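Local atomic coordinates of oxidoreductase (Methanosarcina mazei, PDB entry 3KA7), a protein that binds flavin-adenine dinucleotide and probably acts as an oxidoreductase of the flavin-containing amine oxidoreductase family. Residues D242-T253 with G386-V397. Residues are numbered along the deposited sequence; the frame is centred on the assembly and turned at random.
Sequences DLVISNLGHAAT and GNETPFSGLYVV. With FAD (flavin-adenine dinucleotide), chain B.
H250 and V396 meet where the helix that begins at H250 leans against the edge strand 394-396. One methyl of V396, CG2, sits over a face of the imidazole in a CH-pi contact, 3.9 Å from the ring centroid and offset toward the rim. At the ring edge NE2 donates to G386 O over 2.8 Å, with the acceptor close to the imidazole plane, while ND1 is hydrogen-bonded to Y269. Both nitrogens are thus engaged, which probably fixes the rotation of the ring. A leucine in place of H250 would probably leave G386 O and the Y269 hydroxyl without this partner and let the segment around G386 shift.

The two strands, 243-246 and 394-396, run parallel, joined by four backbone hydrogen bonds from V244 N to G393 O at one end to V397 N and S246 O at the other. On the face carrying V244, S246, L394 and V396, L394 has CG anti to its own N (chi1 174°), which brings CD1 within 3.6 Å of V244 CG1, while CD2 meets the methyl of T253. S246 OG donates to T253 OG1 (2.6 Å), and T253 OG1 donates in turn to G249 O from above the carbonyl plane, tying the strand to the first turn of the helix. On the other face L243 CD1 reaches the edge of the Y395 ring at 3.7 Å from CD2, and I245 CG2 packs on V397 CG2, with helix 10-21 lying against I245 and V397.

These are the last two strands at one edge of the five-stranded parallel sheet of a Rossmann-type FAD-binding domain, 394-396 outermost, and N247 and L248 line the cofactor pocket. Methyl packing thus flanks the backbone bonds, and the buried S246 and T253 hydroxyls and H250 imidazole all have hydrogen-bond partners.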
ATOM      1  N   ASP A 242      24.289 -13.472  10.751  1.00 19.11           N
ATOM      2  CA  ASP A 242      25.088 -13.299   9.558  1.00 18.66           C
ATOM      3  C   ASP A 242      24.356 -12.386   8.586  1.00 17.41           C
ATOM      4  O   ASP A 242      24.955 -11.763   7.707  1.00 17.32           O
ATOM      5  CB  ASP A 242      25.293 -14.667   8.910  1.00 19.21           C
ATOM      6  CG  ASP A 242      26.025 -15.634   9.827  1.00 21.53           C
ATOM      7  OD1 ASP A 242      27.180 -15.319  10.188  1.00 22.33           O
ATOM      8  OD2 ASP A 242      25.445 -16.694  10.190  1.00 24.56           O
ATOM      9  N   LEU A 243      23.038 -12.346   8.735  1.00 16.17           N
ATOM     10  CA  LEU A 243      22.179 -11.524   7.890  1.00 14.85           C
ATOM     11  C   LEU A 243      21.117 -10.855   8.755  1.00 13.57           C
ATOM     12  O   LEU A 243      20.465 -11.509   9.569  1.00 12.53           O
ATOM     13  CB  LEU A 243      21.499 -12.396   6.838  1.00 14.92           C
ATOM     14  CG  LEU A 243      20.563 -11.732   5.829  1.00 15.55           C
ATOM     15  CD1 LEU A 243      21.308 -10.745   4.933  1.00 15.68           C
ATOM     16  CD2 LEU A 243      19.892 -12.804   4.998  1.00 16.94           C
ATOM     17  N   VAL A 244      20.963  -9.547   8.577  1.00 12.68           N
ATOM     18  CA  VAL A 244      19.923  -8.798   9.271  1.00 12.07           C
ATOM     19  C   VAL A 244      18.993  -8.179   8.233  1.00 11.18           C
ATOM     20  O   VAL A 244      19.430  -7.409   7.377  1.00 11.52           O
ATOM     21  CB  VAL A 244      20.516  -7.682  10.182  1.00 12.42           C
ATOM     22  CG1 VAL A 244      19.400  -6.863  10.795  1.00 11.29           C
ATOM     23  CG2 VAL A 244      21.398  -8.286  11.285  1.00 13.00           C
ATOM     24  N   ILE A 245      17.721  -8.546   8.290  1.00 10.90           N
ATOM     25  CA  ILE A 245      16.719  -7.939   7.425  1.00 10.92           C
ATOM     26  C   ILE A 245      15.880  -6.962   8.258  1.00  9.63           C
ATOM     27  O   ILE A 245      15.192  -7.361   9.203  1.00  9.79           O
ATOM     28  CB  ILE A 245      15.786  -8.991   6.806  1.00 11.38           C
ATOM     29  CG1 ILE A 245      16.581 -10.056   6.026  1.00 11.87           C
ATOM     30  CG2 ILE A 245      14.679  -8.311   5.967  1.00 11.19           C
ATOM     31  CD1 ILE A 245      17.522  -9.520   4.959  1.00 14.04           C
ATOM     32  N   SER A 246      15.938  -5.680   7.919  1.00  9.48           N
ATOM     33  CA  SER A 246      15.171  -4.704   8.690  1.00  8.32           C
ATOM     34  C   SER A 246      13.906  -4.333   7.948  1.00  7.71           C
ATOM     35  O   SER A 246      13.980  -3.859   6.820  1.00  7.98           O
ATOM     36  CB  SER A 246      15.981  -3.440   8.972  1.00  8.49           C
ATOM     37  OG  SER A 246      15.119  -2.480   9.582  1.00  8.81           O
ATOM     38  N   ASN A 247      12.755  -4.537   8.582  1.00  8.08           N
ATOM     39  CA  ASN A 247      11.460  -4.198   7.993  1.00  8.33           C
ATOM     40  C   ASN A 247      10.952  -2.837   8.503  1.00  8.67           C
ATOM     41  O   ASN A 247       9.741  -2.555   8.476  1.00  8.65           O
ATOM     42  CB  ASN A 247      10.466  -5.299   8.343  1.00  8.58           C
ATOM     43  CG  ASN A 247       9.193  -5.244   7.524  1.00  8.52           C
ATOM     44  OD1 ASN A 247       9.116  -4.671   6.416  1.00 10.43           O
ATOM     45  ND2 ASN A 247       8.185  -5.884   8.049  1.00  5.82           N
ATOM     46  N   LEU A 248      11.879  -1.987   8.948  1.00  8.26           N
ATOM     47  CA  LEU A 248      11.502  -0.723   9.606  1.00  8.14           C
ATOM     48  C   LEU A 248      11.580   0.510   8.699  1.00  8.42           C
ATOM     49  O   LEU A 248      11.174   1.612   9.107  1.00  8.66           O
ATOM     50  CB  LEU A 248      12.383  -0.501  10.850  1.00  8.60           C
ATOM     51  CG  LEU A 248      12.378  -1.615  11.904  1.00  9.49           C
ATOM     52  CD1 LEU A 248      13.148  -1.099  13.114  1.00 10.45           C
ATOM     53  CD2 LEU A 248      10.961  -2.037  12.331  1.00 10.61           C
ATOM     54  N   GLY A 249      12.087   0.324   7.483  1.00  7.97           N
ATOM     55  CA  GLY A 249      12.394   1.436   6.564  1.00  8.50           C
ATOM     56  C   GLY A 249      13.769   2.023   6.849  1.00  8.66           C
ATOM     57  O   GLY A 249      14.297   1.868   7.948  1.00  9.09           O
ATOM     58  N   HIS A 250      14.344   2.714   5.870  1.00  8.50           N
ATOM     59  CA  HIS A 250      15.710   3.226   6.016  1.00  9.59           C
ATOM     60  C   HIS A 250      15.872   4.219   7.170  1.00  9.74           C
ATOM     61  O   HIS A 250      16.867   4.176   7.888  1.00 10.07           O
ATOM     62  CB  HIS A 250      16.198   3.870   4.720  1.00  9.57           C
ATOM     63  CG  HIS A 250      16.541   2.883   3.651  1.00 11.91           C
ATOM     64  ND1 HIS A 250      17.722   2.169   3.646  1.00 12.53           N
ATOM     65  CD2 HIS A 250      15.852   2.484   2.557  1.00 12.58           C
ATOM     66  CE1 HIS A 250      17.752   1.380   2.588  1.00 11.36           C
ATOM     67  NE2 HIS A 250      16.629   1.548   1.911  1.00 12.14           N
ATOM     68  N   ALA A 251      14.925   5.131   7.343  1.00  9.49           N
ATOM     69  CA  ALA A 251      15.086   6.117   8.420  1.00  9.66           C
ATOM     70  C   ALA A 251      15.245   5.471   9.805  1.00  9.71           C
ATOM     71  O   ALA A 251      16.177   5.789  10.560  1.00  9.92           O
ATOM     72  CB  ALA A 251      13.927   7.093   8.429  1.00  8.84           C
ATOM     73  N   ALA A 252      14.325   4.572  10.138  1.00  9.65           N
ATOM     74  CA  ALA A 252      14.343   3.909  11.413  1.00 10.08           C
ATOM     75  C   ALA A 252      15.535   2.956  11.509  1.00 10.40           C
ATOM     76  O   ALA A 252      16.124   2.797  12.565  1.00 10.41           O
ATOM     77  CB  ALA A 252      13.027   3.161  11.640  1.00 10.20           C
ATOM     78  N   THR A 253      15.889   2.323  10.397  1.00 10.32           N
ATOM     79  CA  THR A 253      17.050   1.446  10.370  1.00 10.42           C
ATOM     80  C   THR A 253      18.340   2.221  10.639  1.00 11.16           C
ATOM     81  O   THR A 253      19.216   1.743  11.358  1.00 11.66           O
ATOM     82  CB  THR A 253      17.146   0.699   9.036  1.00 11.23           C
ATOM     83  OG1 THR A 253      15.943  -0.079   8.840  1.00  9.32           O
ATOM     84  CG2 THR A 253      18.369  -0.226   9.036  1.00 11.10           C
ATOM     85  N   GLY A 386      16.792   1.933  -2.989  1.00 16.34           N
ATOM     86  CA  GLY A 386      17.004   0.495  -3.003  1.00 15.68           C
ATOM     87  C   GLY A 386      16.895  -0.123  -1.625  1.00 15.81           C
ATOM     88  O   GLY A 386      16.493   0.535  -0.658  1.00 16.30           O
ATOM     89  N   ASN A 387      17.262  -1.397  -1.520  1.00 14.79           N
ATOM     90  CA  ASN A 387      17.153  -2.114  -0.254  1.00 14.51           C
ATOM     91  C   ASN A 387      18.479  -2.254   0.467  1.00 14.13           C
ATOM     92  O   ASN A 387      18.529  -2.854   1.533  1.00 13.24           O
ATOM     93  CB  ASN A 387      16.613  -3.529  -0.473  1.00 15.08           C
ATOM     94  CG  ASN A 387      15.362  -3.544  -1.266  1.00 17.05           C
ATOM     95  OD1 ASN A 387      14.276  -3.277  -0.730  1.00 21.89           O
ATOM     96  ND2 ASN A 387      15.481  -3.867  -2.566  1.00 17.14           N
ATOM     97  N   GLU A 388      19.554  -1.719  -0.110  1.00 14.08           N
ATOM     98  CA  GLU A 388      20.869  -1.868   0.514  1.00 14.70           C
ATOM     99  C   GLU A 388      21.194  -0.738   1.477  1.00 14.75           C
ATOM    100  O   GLU A 388      20.572   0.318   1.437  1.00 14.21           O
ATOM    101  CB  GLU A 388      21.958  -1.977  -0.555  1.00 15.41           C
ATOM    102  CG  GLU A 388      21.727  -3.175  -1.469  1.00 17.83           C
ATOM    103  CD  GLU A 388      22.883  -3.477  -2.402  1.00 22.92           C
ATOM    104  OE1 GLU A 388      23.815  -2.657  -2.519  1.00 25.69           O
ATOM    105  OE2 GLU A 388      22.847  -4.553  -3.027  1.00 25.75           O
ATOM    106  N   THR A 389      22.192  -0.974   2.324  1.00 14.68           N
ATOM    107  CA  THR A 389      22.646   0.011   3.295  1.00 14.58           C
ATOM    108  C   THR A 389      24.162   0.055   3.204  1.00 15.23           C
ATOM    109  O   THR A 389      24.758  -0.692   2.415  1.00 15.19           O
ATOM    110  CB  THR A 389      22.224  -0.364   4.734  1.00 14.87           C
ATOM    111  OG1 THR A 389      22.985  -1.494   5.197  1.00 14.97           O
ATOM    112  CG2 THR A 389      20.727  -0.711   4.788  1.00 14.01           C
ATOM    113  N   PRO A 390      24.796   0.925   3.998  1.00 15.39           N
ATOM    114  CA  PRO A 390      26.257   1.009   4.000  1.00 15.94           C
ATOM    115  C   PRO A 390      26.936  -0.247   4.541  1.00 16.07           C
ATOM    116  O   PRO A 390      28.163  -0.380   4.433  1.00 16.40           O
ATOM    117  CB  PRO A 390      26.533   2.198   4.936  1.00 16.42           C
ATOM    118  CG  PRO A 390      25.309   3.041   4.826  1.00 15.94           C
ATOM    119  CD  PRO A 390      24.179   2.054   4.715  1.00 15.63           C
ATOM    120  N   PHE A 391      26.157  -1.163   5.112  1.00 15.80           N
ATOM    121  CA  PHE A 391      26.722  -2.305   5.813  1.00 16.13           C
ATOM    122  C   PHE A 391      26.393  -3.618   5.117  1.00 16.28           C
ATOM    123  O   PHE A 391      25.229  -3.904   4.815  1.00 15.68           O
ATOM    124  CB  PHE A 391      26.234  -2.337   7.261  1.00 15.90           C
ATOM    125  CG  PHE A 391      26.434  -1.040   7.989  1.00 16.84           C
ATOM    126  CD1 PHE A 391      27.711  -0.606   8.324  1.00 17.52           C
ATOM    127  CD2 PHE A 391      25.347  -0.240   8.318  1.00 17.04           C
ATOM    128  CE1 PHE A 391      27.902   0.602   8.997  1.00 17.84           C
ATOM    129  CE2 PHE A 391      25.534   0.978   8.995  1.00 16.56           C
ATOM    130  CZ  PHE A 391      26.806   1.393   9.328  1.00 17.60           C
ATOM    131  N   SER A 392      27.416  -4.429   4.868  1.00 16.77           N
ATOM    132  CA  SER A 392      27.163  -5.742   4.294  1.00 17.14           C
ATOM    133  C   SER A 392      26.313  -6.592   5.219  1.00 16.48           C
ATOM    134  O   SER A 392      26.457  -6.534   6.438  1.00 17.37           O
ATOM    135  CB  SER A 392      28.478  -6.454   3.947  1.00 17.97           C
ATOM    136  OG  SER A 392      28.917  -5.969   2.702  1.00 22.02           O
ATOM    137  N   GLY A 393      25.410  -7.373   4.630  1.00 15.73           N
ATOM    138  CA  GLY A 393      24.554  -8.264   5.398  1.00 14.73           C
ATOM    139  C   GLY A 393      23.364  -7.581   6.058  1.00 13.95           C
ATOM    140  O   GLY A 393      22.615  -8.220   6.788  1.00 14.28           O
ATOM    141  N   LEU A 394      23.198  -6.282   5.806  1.00 12.80           N
ATOM    142  CA  LEU A 394      22.027  -5.550   6.297  1.00 12.01           C
ATOM    143  C   LEU A 394      21.203  -5.019   5.135  1.00 11.35           C
ATOM    144  O   LEU A 394      21.699  -4.212   4.340  1.00 11.26           O
ATOM    145  CB  LEU A 394      22.463  -4.386   7.198  1.00 11.88           C
ATOM    146  CG  LEU A 394      21.334  -3.451   7.653  1.00 11.44           C
ATOM    147  CD1 LEU A 394      20.316  -4.200   8.491  1.00 10.55           C
ATOM    148  CD2 LEU A 394      21.915  -2.279   8.419  1.00 12.57           C
ATOM    149  N   TYR A 395      19.957  -5.485   5.038  1.00 10.84           N
ATOM    150  CA  TYR A 395      19.019  -5.041   4.002  1.00 10.77           C
ATOM    151  C   TYR A 395      17.729  -4.477   4.604  1.00 10.12           C
ATOM    152  O   TYR A 395      17.338  -4.842   5.709  1.00 10.61           O
ATOM    153  CB  TYR A 395      18.664  -6.202   3.073  1.00 10.85           C
ATOM    154  CG  TYR A 395      19.855  -6.733   2.284  1.00 12.58           C
ATOM    155  CD1 TYR A 395      20.168  -6.212   1.036  1.00 14.42           C
ATOM    156  CD2 TYR A 395      20.660  -7.742   2.799  1.00 15.74           C
ATOM    157  CE1 TYR A 395      21.261  -6.689   0.307  1.00 15.84           C
ATOM    158  CE2 TYR A 395      21.758  -8.222   2.085  1.00 17.10           C
ATOM    159  CZ  TYR A 395      22.044  -7.692   0.835  1.00 18.10           C
ATOM    160  OH  TYR A 395      23.131  -8.158   0.109  1.00 19.32           O
ATOM    161  N   VAL A 396      17.079  -3.594   3.859  1.00  9.94           N
ATOM    162  CA  VAL A 396      15.805  -3.007   4.282  1.00  9.28           C
ATOM    163  C   VAL A 396      14.694  -3.444   3.340  1.00  9.00           C
ATOM    164  O   VAL A 396      14.822  -3.334   2.113  1.00 10.15           O
ATOM    165  CB  VAL A 396      15.873  -1.464   4.291  1.00  9.23           C
ATOM    166  CG1 VAL A 396      14.478  -0.863   4.595  1.00  9.07           C
ATOM    167  CG2 VAL A 396      16.924  -1.003   5.278  1.00  8.88           C
ATOM    168  N   VAL A 397      13.606  -3.949   3.916  1.00  8.61           N
ATOM    169  CA  VAL A 397      12.430  -4.309   3.138  1.00  8.39           C
ATOM    170  C   VAL A 397      11.193  -3.619   3.702  1.00  7.92           C
ATOM    171  O   VAL A 397      11.223  -3.075   4.810  1.00  8.15           O
ATOM    172  CB  VAL A 397      12.195  -5.821   3.142  1.00  8.40           C
ATOM    173  CG1 VAL A 397      13.418  -6.535   2.539  1.00  9.25           C
ATOM    174  CG2 VAL A 397      11.935  -6.322   4.568  1.00  9.40           C
TER
HETATM  175  PA  FAD B 500       5.141  -2.461   8.457  1.00  9.21           P
HETATM  176  O1A FAD B 500       5.653  -1.045   8.496  1.00 10.01           O
HETATM  177  O2A FAD B 500       3.645  -2.635   8.338  1.00  9.81           O
HETATM  178  O5B FAD B 500       5.648  -3.240   9.765  1.00  7.97           O
HETATM  179  C5B FAD B 500       6.814  -2.794  10.446  1.00  5.76           C
HETATM  180  C4B FAD B 500       6.819  -3.596  11.751  1.00  7.06           C
HETATM  181  O4B FAD B 500       7.983  -3.338  12.510  1.00  8.95           O
HETATM  182  C3B FAD B 500       5.614  -3.227  12.622  1.00  9.09           C
HETATM  183  O3B FAD B 500       4.870  -4.390  12.953  1.00  9.76           O
HETATM  184  C2B FAD B 500       6.244  -2.590  13.862  1.00  9.94           C
HETATM  185  O2B FAD B 500       5.508  -2.832  15.047  1.00 11.67           O
HETATM  186  C1B FAD B 500       7.630  -3.223  13.886  1.00  8.38           C
HETATM  187  N9A FAD B 500       8.671  -2.420  14.539  1.00 11.42           N
HETATM  188  C8A FAD B 500       8.920  -1.065  14.451  1.00 11.21           C
HETATM  189  N7A FAD B 500      10.037  -0.791  15.185  1.00  9.24           N
HETATM  190  C5A FAD B 500      10.481  -1.960  15.723  1.00 11.05           C
HETATM  191  C6A FAD B 500      11.542  -2.268  16.561  1.00 11.31           C
HETATM  192  N6A FAD B 500      12.433  -1.335  16.882  1.00 10.28           N
HETATM  193  N1A FAD B 500      11.735  -3.579  16.946  1.00 11.04           N
HETATM  194  C2A FAD B 500      10.884  -4.580  16.523  1.00 12.03           C
HETATM  195  N3A FAD B 500       9.824  -4.273  15.696  1.00 11.10           N
HETATM  196  C4A FAD B 500       9.638  -2.981  15.319  1.00 11.07           C
HETATM  197  N1  FAD B 500      -1.511  -1.789   0.697  1.00 11.04           N
HETATM  198  C2  FAD B 500      -2.127  -2.607  -0.235  1.00 13.56           C
HETATM  199  O2  FAD B 500      -1.447  -3.387  -0.914  1.00 12.33           O
HETATM  200  N3  FAD B 500      -3.499  -2.520  -0.412  1.00 13.03           N
HETATM  201  C4  FAD B 500      -4.255  -1.627   0.328  1.00 14.43           C
HETATM  202  O4  FAD B 500      -5.474  -1.544   0.176  1.00 16.98           O
HETATM  203  C4X FAD B 500      -3.638  -0.802   1.257  1.00 12.76           C
HETATM  204  N5  FAD B 500      -4.387   0.110   1.988  1.00 13.49           N
HETATM  205  C5X FAD B 500      -3.756   0.914   2.922  1.00 12.24           C
HETATM  206  C6  FAD B 500      -4.497   1.824   3.677  1.00 14.64           C
HETATM  207  C7  FAD B 500      -3.871   2.619   4.630  1.00 13.95           C
HETATM  208  C7M FAD B 500      -4.697   3.597   5.428  1.00 15.35           C
HETATM  209  C8  FAD B 500      -2.500   2.501   4.815  1.00 12.91           C
HETATM  210  C8M FAD B 500      -1.785   3.347   5.829  1.00 15.59           C
HETATM  211  C9  FAD B 500      -1.754   1.602   4.057  1.00 11.82           C
HETATM  212  C9A FAD B 500      -2.384   0.799   3.111  1.00 11.14           C
HETATM  213  N10 FAD B 500      -1.642  -0.098   2.354  1.00 10.60           N
HETATM  214  C10 FAD B 500      -2.263  -0.901   1.436  1.00 11.21           C
HETATM  215  C1' FAD B 500      -0.156  -0.173   2.469  1.00  7.30           C
HETATM  216  C2' FAD B 500       0.211  -1.367   3.359  1.00  8.89           C
HETATM  217  O2' FAD B 500      -0.613  -1.363   4.521  1.00  9.31           O
HETATM  218  C3' FAD B 500       1.684  -1.265   3.744  1.00  9.53           C
HETATM  219  O3' FAD B 500       2.451  -0.968   2.583  1.00  9.56           O
HETATM  220  C4' FAD B 500       2.284  -2.513   4.385  1.00  8.47           C
HETATM  221  O4' FAD B 500       1.472  -3.022   5.424  1.00  8.97           O
HETATM  222  C5' FAD B 500       3.621  -2.096   4.987  1.00  8.81           C
HETATM  223  O5' FAD B 500       4.320  -3.273   5.310  1.00  7.02           O
HETATM  224  P   FAD B 500       5.851  -3.205   5.724  1.00  9.21           P
HETATM  225  O1P FAD B 500       6.551  -4.433   5.196  1.00  8.46           O
HETATM  226  O2P FAD B 500       6.492  -1.888   5.336  1.00  8.08           O
HETATM  227  O3P FAD B 500       5.895  -3.328   7.328  1.00 10.29           O